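Local coordinates for beta-galactosidase/beta-glucuronidase (Faecalibacterium prausnitzii L2-6, PDB 6MVF), which binds flavin mononucleotide and acts as a beta-glucuronidase of glycoside hydrolase family 2 in a human gut bacterium, perhaps with beta-galactosidase activity, at residues M146-A151 / P359-K365; R586-Q590 / P658-T662. All blocks are in the same frame, centred on the assembly; numbering follows the deposited sequence.

Contact 1. Residues M146-A151 / P359-K365; sequences MYPASA and PFISVFK
Tyr147 reaches across the gap with its ring between Phe360 and Lys365. The edge of Phe360 meets one face of Tyr147 in an offset edge-to-face pair, planes at 81°, while the two side chains run side by side in the same direction. An aromatic pair suits this buried place, and the phenol carries the one polar group: Tyr147 OH accepts the backbone N-H of Lys365 (OH to N 2.9 Å, 162° at the hydrogen) and lies 2.6 Å from a water that donates to Lys365 O.

Lys365 runs antiparallel to the tyrosine; with CG anti to the carbonyl carbon (chi1 -72°) and the rest of the chain stretched out, NZ reaches a lone pair of Met146 O in the carbonyl plane (2.8 Å). NZ also makes a salt bridge to Asp142 and a hydrogen bond to the carbonyl of Thr143. Next to Tyr147 in the chain, Pro148, behind a cis peptide bond, lays its CD on CB of Pro359 (3.7 Å).

Apolar packing of Tyr147 and Pro148, with the hydrogen bonds from Lys365, thus ties the sugar-binding domain to the loop after barrel strand 353-357; Asp142 probably balances the lysine charge.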
ATOM      1  N   MET A 146      -5.361   0.284  45.425  1.00 51.32           N
ATOM      2  CA  MET A 146      -5.591   0.564  44.012  1.00 40.51           C
ATOM      3  C   MET A 146      -5.981   2.014  43.756  1.00 38.90           C
ATOM      4  O   MET A 146      -6.803   2.588  44.470  1.00 42.04           O
ATOM      5  CB  MET A 146      -6.689  -0.349  43.468  1.00 39.53           C
ATOM      6  CG  MET A 146      -6.982  -0.153  41.986  1.00 45.61           C
ATOM      7  SD  MET A 146      -5.537  -0.491  40.943  1.00 41.16           S
ATOM      8  CE  MET A 146      -5.254  -2.222  41.348  1.00 41.32           C
ATOM      9  N   TYR A 147      -5.379   2.603  42.723  1.00 42.00           N
ATOM     10  CA  TYR A 147      -5.913   3.763  42.024  1.00 38.72           C
ATOM     11  C   TYR A 147      -6.020   3.439  40.543  1.00 33.84           C
ATOM     12  O   TYR A 147      -5.159   2.727  40.010  1.00 37.27           O
ATOM     13  CB  TYR A 147      -5.030   4.987  42.178  1.00 31.66           C
ATOM     14  CG  TYR A 147      -4.918   5.522  43.572  1.00 33.94           C
ATOM     15  CD1 TYR A 147      -5.764   6.525  44.002  1.00 30.77           C
ATOM     16  CD2 TYR A 147      -3.939   5.051  44.446  1.00 32.29           C
ATOM     17  CE1 TYR A 147      -5.665   7.044  45.259  1.00 36.68           C
ATOM     18  CE2 TYR A 147      -3.820   5.568  45.708  1.00 37.75           C
ATOM     19  CZ  TYR A 147      -4.692   6.576  46.113  1.00 41.05           C
ATOM     20  OH  TYR A 147      -4.612   7.127  47.370  1.00 34.78           O
ATOM     21  N   PRO A 148      -7.047   3.947  39.844  1.00 29.20           N
ATOM     22  CA  PRO A 148      -8.177   4.759  40.335  1.00 37.16           C
ATOM     23  C   PRO A 148      -9.198   3.958  41.138  1.00 34.90           C
ATOM     24  O   PRO A 148      -9.299   2.746  40.958  1.00 32.44           O
ATOM     25  CB  PRO A 148      -8.831   5.284  39.047  1.00 30.46           C
ATOM     26  CG  PRO A 148      -8.507   4.244  38.007  1.00 32.27           C
ATOM     27  CD  PRO A 148      -7.123   3.717  38.387  1.00 30.67           C
ATOM     28  N   ALA A 149      -9.946   4.625  42.014  1.00 36.04           N
ATOM     29  CA  ALA A 149     -10.966   3.930  42.785  1.00 37.69           C
ATOM     30  C   ALA A 149     -12.274   4.702  42.773  1.00 39.61           C
ATOM     31  O   ALA A 149     -13.353   4.102  42.744  1.00 40.13           O
ATOM     32  CB  ALA A 149     -10.486   3.696  44.214  1.00 36.15           C
ATOM     33  N   SER A 150     -12.188   6.030  42.773  1.00 39.61           N
ATOM     34  CA  SER A 150     -13.363   6.892  42.752  1.00 40.21           C
ATOM     35  C   SER A 150     -13.179   7.928  41.648  1.00 39.34           C
ATOM     36  O   SER A 150     -12.370   8.851  41.786  1.00 38.66           O
ATOM     37  CB  SER A 150     -13.574   7.563  44.111  1.00 35.02           C
ATOM     38  OG  SER A 150     -14.769   8.328  44.101  1.00 47.13           O
ATOM     39  N   ALA A 151     -13.925   7.784  40.556  1.00 33.51           N
ATOM     40  CA  ALA A 151     -13.759   8.696  39.435  1.00 36.62           C
ATOM     41  C   ALA A 151     -14.977   8.631  38.525  1.00 38.15           C
ATOM     42  O   ALA A 151     -15.748   7.670  38.546  1.00 35.85           O
ATOM     43  CB  ALA A 151     -12.483   8.386  38.646  1.00 39.43           C
ATOM     44  N   PRO A 359      -3.392   8.267  37.735  1.00 29.17           N
ATOM     45  CA  PRO A 359      -4.774   8.304  38.255  1.00 32.10           C
ATOM     46  C   PRO A 359      -4.871   8.427  39.772  1.00 28.00           C
ATOM     47  O   PRO A 359      -5.670   7.739  40.402  1.00 34.53           O
ATOM     48  CB  PRO A 359      -5.361   6.970  37.775  1.00 24.95           C
ATOM     49  CG  PRO A 359      -4.179   6.067  37.731  1.00 25.64           C
ATOM     50  CD  PRO A 359      -2.985   6.908  37.352  1.00 24.90           C
ATOM     51  N   PHE A 360      -4.060   9.297  40.367  1.00 34.31           N
ATOM     52  CA  PHE A 360      -4.174   9.674  41.779  1.00 33.31           C
ATOM     53  C   PHE A 360      -5.344  10.656  41.907  1.00 32.75           C
ATOM     54  O   PHE A 360      -5.186  11.880  41.880  1.00 33.17           O
ATOM     55  CB  PHE A 360      -2.847  10.268  42.236  1.00 33.76           C
ATOM     56  CG  PHE A 360      -2.745  10.497  43.709  1.00 44.95           C
ATOM     57  CD1 PHE A 360      -3.619   9.870  44.589  1.00 40.01           C
ATOM     58  CD2 PHE A 360      -1.769  11.369  44.215  1.00 40.53           C
ATOM     59  CE1 PHE A 360      -3.515  10.095  45.954  1.00 41.65           C
ATOM     60  CE2 PHE A 360      -1.660  11.607  45.572  1.00 35.60           C
ATOM     61  CZ  PHE A 360      -2.528  10.973  46.446  1.00 44.54           C
ATOM     62  N   ILE A 361      -6.554  10.109  42.024  1.00 28.79           N
ATOM     63  CA  ILE A 361      -7.765  10.871  41.743  1.00 32.62           C
ATOM     64  C   ILE A 361      -8.761  10.795  42.900  1.00 38.43           C
ATOM     65  O   ILE A 361      -8.997   9.722  43.471  1.00 37.40           O
ATOM     66  CB  ILE A 361      -8.413  10.386  40.426  1.00 31.34           C
ATOM     67  CG1 ILE A 361      -9.624  11.242  40.047  1.00 32.17           C
ATOM     68  CG2 ILE A 361      -8.779   8.922  40.506  1.00 31.92           C
ATOM     69  CD1 ILE A 361      -9.836  11.341  38.536  1.00 34.27           C
ATOM     70  N   SER A 362      -9.331  11.956  43.247  1.00 33.80           N
ATOM     71  CA  SER A 362     -10.567  12.113  44.020  1.00 34.57           C
ATOM     72  C   SER A 362     -10.425  11.903  45.521  1.00 36.33           C
ATOM     73  O   SER A 362     -10.742  12.808  46.298  1.00 38.86           O
ATOM     74  CB  SER A 362     -11.659  11.173  43.516  1.00 32.17           C
ATOM     75  OG  SER A 362     -12.374  11.745  42.446  1.00 39.21           O
ATOM     76  N   VAL A 363      -9.992  10.710  45.932  1.00 35.64           N
ATOM     77  CA  VAL A 363     -10.099  10.234  47.310  1.00 33.39           C
ATOM     78  C   VAL A 363      -8.761   9.640  47.713  1.00 34.95           C
ATOM     79  O   VAL A 363      -8.363   8.591  47.196  1.00 36.90           O
ATOM     80  CB  VAL A 363     -11.206   9.183  47.476  1.00 35.43           C
ATOM     81  CG1 VAL A 363     -11.113   8.559  48.861  1.00 27.08           C
ATOM     82  CG2 VAL A 363     -12.589   9.787  47.207  1.00 24.87           C
ATOM     83  N   PHE A 364      -8.079  10.285  48.649  1.00 36.57           N
ATOM     84  CA  PHE A 364      -6.817   9.746  49.131  1.00 32.21           C
ATOM     85  C   PHE A 364      -7.072   8.485  49.946  1.00 41.61           C
ATOM     86  O   PHE A 364      -7.961   8.456  50.808  1.00 45.87           O
ATOM     87  CB  PHE A 364      -6.080  10.780  49.975  1.00 37.09           C
ATOM     88  CG  PHE A 364      -4.824  10.261  50.582  1.00 44.39           C
ATOM     89  CD1 PHE A 364      -3.669  10.150  49.821  1.00 36.91           C
ATOM     90  CD2 PHE A 364      -4.795   9.868  51.914  1.00 40.20           C
ATOM     91  CE1 PHE A 364      -2.501   9.666  50.379  1.00 37.67           C
ATOM     92  CE2 PHE A 364      -3.630   9.378  52.473  1.00 44.18           C
ATOM     93  CZ  PHE A 364      -2.480   9.276  51.705  1.00 41.55           C
ATOM     94  N   LYS A 365      -6.304   7.440  49.652  1.00 38.60           N
ATOM     95  CA  LYS A 365      -6.334   6.172  50.373  1.00 38.17           C
ATOM     96  C   LYS A 365      -5.092   6.065  51.254  1.00 39.33           C
ATOM     97  O   LYS A 365      -3.963   6.119  50.747  1.00 42.40           O
ATOM     98  CB  LYS A 365      -6.370   4.989  49.405  1.00 40.73           C
ATOM     99  CG  LYS A 365      -7.649   4.761  48.667  1.00 30.91           C
ATOM    100  CD  LYS A 365      -7.526   3.449  47.897  1.00 36.04           C
ATOM    101  CE  LYS A 365      -8.820   3.079  47.221  1.00 38.90           C
ATOM    102  NZ  LYS A 365      -8.622   1.862  46.404  1.00 48.11           N
TER
HETATM  103  O   HOH W   1      -2.135   7.116  48.213  1.00 37.21           O
HETATM  104  O   HOH W   2      -9.519   7.276  43.355  1.00 33.63           O

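Contact 2. Residues R586-Q590 / P658-T662; sequences RRHAQ and PACYT
His588 lies opposite Tyr661, their CA atoms 7.9 Å apart, where an inverse gamma turn centred on His588 and leading into strand 590-592 faces the short 3-10 segment 659-661. Tyr661 spans the distance, its CG anti to the carbonyl carbon (chi1 -72°), and delivers its hydroxyl to the backbone beyond the turn. There Tyr661 OH accepts the N-H of Gln590 (N to OH 3.0 Å, 156° at the hydrogen), the N approaching at the edge of the ring in its plane. The methyl of Ala589, small enough to sit beside the phenol, brings its CB within 3.6 Å of Tyr661 OH.

The imidazole of His588 crosses the phenol at about a right angle, CD2 lying 3.7 Å from CE2 of Tyr661. Its NE2 is hydrogen-bonded to Glu657, just ahead of the 658-662 segment. Within that segment the ring of Pro658 lies over one face of Tyr661, CG being 3.5 Å above the centre, an apolar lid well matched to an aromatic face. The same proline is met across the contact by the amide oxygen of Gln590, OE1 to Pro658 CD 3.3 Å, while NE2 of Gln590 is held by Glu652.

A phenylalanine in place of Tyr661 would lack the hydroxyl and would probably leave the backbone N-H of Gln590 without this acceptor.

The 586-590 segment also borders another subunit, where Arg586 pairs with Glu223 of that subunit. The chemistry implies that the phenol contributes most of the contact from the tail after strand 646-654, through one neutral hydrogen bond to the backbone and close approach to His588 and Ala589, while Glu657 steadies the imidazole from just ahead of 658-662 and Arg587 is held by a salt bridge to Glu507.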
ATOM      1  N   ARG A 586     -28.013  23.450  13.147  1.00 30.97           N
ATOM      2  CA  ARG A 586     -28.604  22.637  12.086  1.00 30.01           C
ATOM      3  C   ARG A 586     -29.531  21.547  12.648  1.00 32.56           C
ATOM      4  O   ARG A 586     -30.514  21.173  11.990  1.00 26.70           O
ATOM      5  CB  ARG A 586     -27.506  22.011  11.218  1.00 26.25           C
ATOM      6  CG  ARG A 586     -26.858  20.849  11.918  1.00 34.82           C
ATOM      7  CD  ARG A 586     -25.785  20.156  11.145  1.00 33.25           C
ATOM      8  NE  ARG A 586     -24.658  20.999  10.787  1.00 28.73           N
ATOM      9  CZ  ARG A 586     -23.563  20.517  10.210  1.00 32.54           C
ATOM     10  NH1 ARG A 586     -23.483  19.214   9.959  1.00 27.11           N
ATOM     11  NH2 ARG A 586     -22.564  21.321   9.873  1.00 28.08           N
ATOM     12  N   ARG A 587     -29.242  21.030  13.854  1.00 25.34           N
ATOM     13  CA  ARG A 587     -30.105  20.046  14.495  1.00 28.39           C
ATOM     14  C   ARG A 587     -31.319  20.684  15.163  1.00 34.69           C
ATOM     15  O   ARG A 587     -32.280  19.973  15.481  1.00 33.78           O
ATOM     16  CB  ARG A 587     -29.304  19.206  15.497  1.00 25.99           C
ATOM     17  CG  ARG A 587     -28.350  18.238  14.804  1.00 24.21           C
ATOM     18  CD  ARG A 587     -27.266  17.660  15.711  1.00 27.13           C
ATOM     19  NE  ARG A 587     -26.219  18.624  16.020  1.00 25.92           N
ATOM     20  CZ  ARG A 587     -25.135  18.848  15.282  1.00 27.79           C
ATOM     21  NH1 ARG A 587     -24.913  18.169  14.154  1.00 34.68           N
ATOM     22  NH2 ARG A 587     -24.269  19.768  15.675  1.00 23.68           N
ATOM     23  N   HIS A 588     -31.325  22.007  15.340  1.00 34.99           N
ATOM     24  CA  HIS A 588     -32.560  22.740  15.624  1.00 38.15           C
ATOM     25  C   HIS A 588     -33.284  22.968  14.290  1.00 34.55           C
ATOM     26  O   HIS A 588     -33.463  24.092  13.817  1.00 34.45           O
ATOM     27  CB  HIS A 588     -32.251  24.045  16.356  1.00 31.90           C
ATOM     28  CG  HIS A 588     -33.452  24.729  16.939  1.00 39.70           C
ATOM     29  ND1 HIS A 588     -33.349  25.735  17.880  1.00 44.14           N
ATOM     30  CD2 HIS A 588     -34.779  24.568  16.706  1.00 39.86           C
ATOM     31  CE1 HIS A 588     -34.560  26.151  18.210  1.00 42.48           C
ATOM     32  NE2 HIS A 588     -35.444  25.463  17.509  1.00 36.13           N
ATOM     33  N   ALA A 589     -33.685  21.842  13.680  1.00 33.44           N
ATOM     34  CA  ALA A 589     -34.130  21.834  12.287  1.00 31.16           C
ATOM     35  C   ALA A 589     -35.459  22.567  12.097  1.00 33.11           C
ATOM     36  O   ALA A 589     -35.651  23.266  11.096  1.00 33.50           O
ATOM     37  CB  ALA A 589     -34.237  20.396  11.792  1.00 27.79           C
ATOM     38  N   GLN A 590     -36.389  22.421  13.029  1.00 37.95           N
ATOM     39  CA  GLN A 590     -37.712  23.028  12.917  1.00 38.66           C
ATOM     40  C   GLN A 590     -37.814  24.188  13.901  1.00 36.94           C
ATOM     41  O   GLN A 590     -37.696  23.989  15.112  1.00 38.23           O
ATOM     42  CB  GLN A 590     -38.795  21.978  13.165  1.00 32.66           C
ATOM     43  CG  GLN A 590     -38.978  21.017  11.991  1.00 34.04           C
ATOM     44  CD  GLN A 590     -39.675  19.733  12.392  1.00 39.55           C
ATOM     45  OE1 GLN A 590     -39.775  19.432  13.569  1.00 36.18           O
ATOM     46  NE2 GLN A 590     -40.151  18.966  11.411  1.00 40.90           N
ATOM     47  N   PRO A 658     -41.194  20.549  17.777  1.00 42.40           N
ATOM     48  CA  PRO A 658     -41.554  19.194  18.224  1.00 38.53           C
ATOM     49  C   PRO A 658     -41.280  18.951  19.703  1.00 38.67           C
ATOM     50  O   PRO A 658     -40.334  19.489  20.287  1.00 42.36           O
ATOM     51  CB  PRO A 658     -40.681  18.288  17.342  1.00 39.05           C
ATOM     52  CG  PRO A 658     -39.572  19.202  16.819  1.00 35.22           C
ATOM     53  CD  PRO A 658     -40.328  20.495  16.591  1.00 34.34           C
ATOM     54  N   ALA A 659     -42.138  18.115  20.303  1.00 37.32           N
ATOM     55  CA  ALA A 659     -41.974  17.731  21.702  1.00 33.20           C
ATOM     56  C   ALA A 659     -40.582  17.176  21.961  1.00 38.96           C
ATOM     57  O   ALA A 659     -40.008  17.401  23.030  1.00 46.27           O
ATOM     58  CB  ALA A 659     -43.037  16.698  22.087  1.00 26.39           C
ATOM     59  N   CYS A 660     -40.016  16.460  20.984  1.00 36.66           N
ATOM     60  CA  CYS A 660     -38.728  15.797  21.139  1.00 40.13           C
ATOM     61  C   CYS A 660     -37.537  16.756  21.171  1.00 37.75           C
ATOM     62  O   CYS A 660     -36.410  16.288  21.350  1.00 32.86           O
ATOM     63  CB  CYS A 660     -38.529  14.766  20.017  1.00 38.23           C
ATOM     64  SG  CYS A 660     -38.217  15.467  18.360  1.00 49.31           S
ATOM     65  N   TYR A 661     -37.730  18.065  20.981  1.00 33.88           N
ATOM     66  CA  TYR A 661     -36.632  18.987  21.263  1.00 39.61           C
ATOM     67  C   TYR A 661     -36.491  19.329  22.740  1.00 38.21           C
ATOM     68  O   TYR A 661     -35.594  20.108  23.071  1.00 42.06           O
ATOM     69  CB  TYR A 661     -36.781  20.311  20.518  1.00 31.28           C
ATOM     70  CG  TYR A 661     -36.541  20.258  19.043  1.00 35.18           C
ATOM     71  CD1 TYR A 661     -36.033  19.115  18.433  1.00 37.50           C
ATOM     72  CD2 TYR A 661     -36.820  21.364  18.246  1.00 36.33           C
ATOM     73  CE1 TYR A 661     -35.819  19.074  17.061  1.00 31.16           C
ATOM     74  CE2 TYR A 661     -36.608  21.334  16.879  1.00 36.19           C
ATOM     75  CZ  TYR A 661     -36.106  20.191  16.293  1.00 31.81           C
ATOM     76  OH  TYR A 661     -35.913  20.174  14.930  1.00 34.77           O
ATOM     77  N   THR A 662     -37.347  18.805  23.627  1.00 36.49           N
ATOM     78  CA  THR A 662     -37.296  19.155  25.046  1.00 36.74           C
ATOM     79  C   THR A 662     -37.305  17.915  25.935  1.00 35.18           C
ATOM     80  O   THR A 662     -38.134  17.012  25.758  1.00 36.09           O
ATOM     81  CB  THR A 662     -38.458  20.072  25.440  1.00 40.00           C
ATOM     82  OG1 THR A 662     -38.477  21.222  24.578  1.00 40.61           O
ATOM     83  CG2 THR A 662     -38.292  20.522  26.891  1.00 32.67           C
TER

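Contact 1 and contact 2 do not touch: their centres are 40 Å apart and their nearest atoms about 27 Å. Along the chain they follow in series, the first joining the sugar-binding domain to the TIM barrel and the second closing a region rich in strands near the modelled C-terminal end. In both, a tyrosine hydroxyl accepts a backbone N-H across the gap. Contact 1 is the one nearer the cofactor, with the side chain of Pro359 about 12 Å from that of Lys379, an FMN-binding residue on helix 368-385. Contact 2 lies away from the FMN site, its centre about 34 Å from the centre of the chain, beside another subunit.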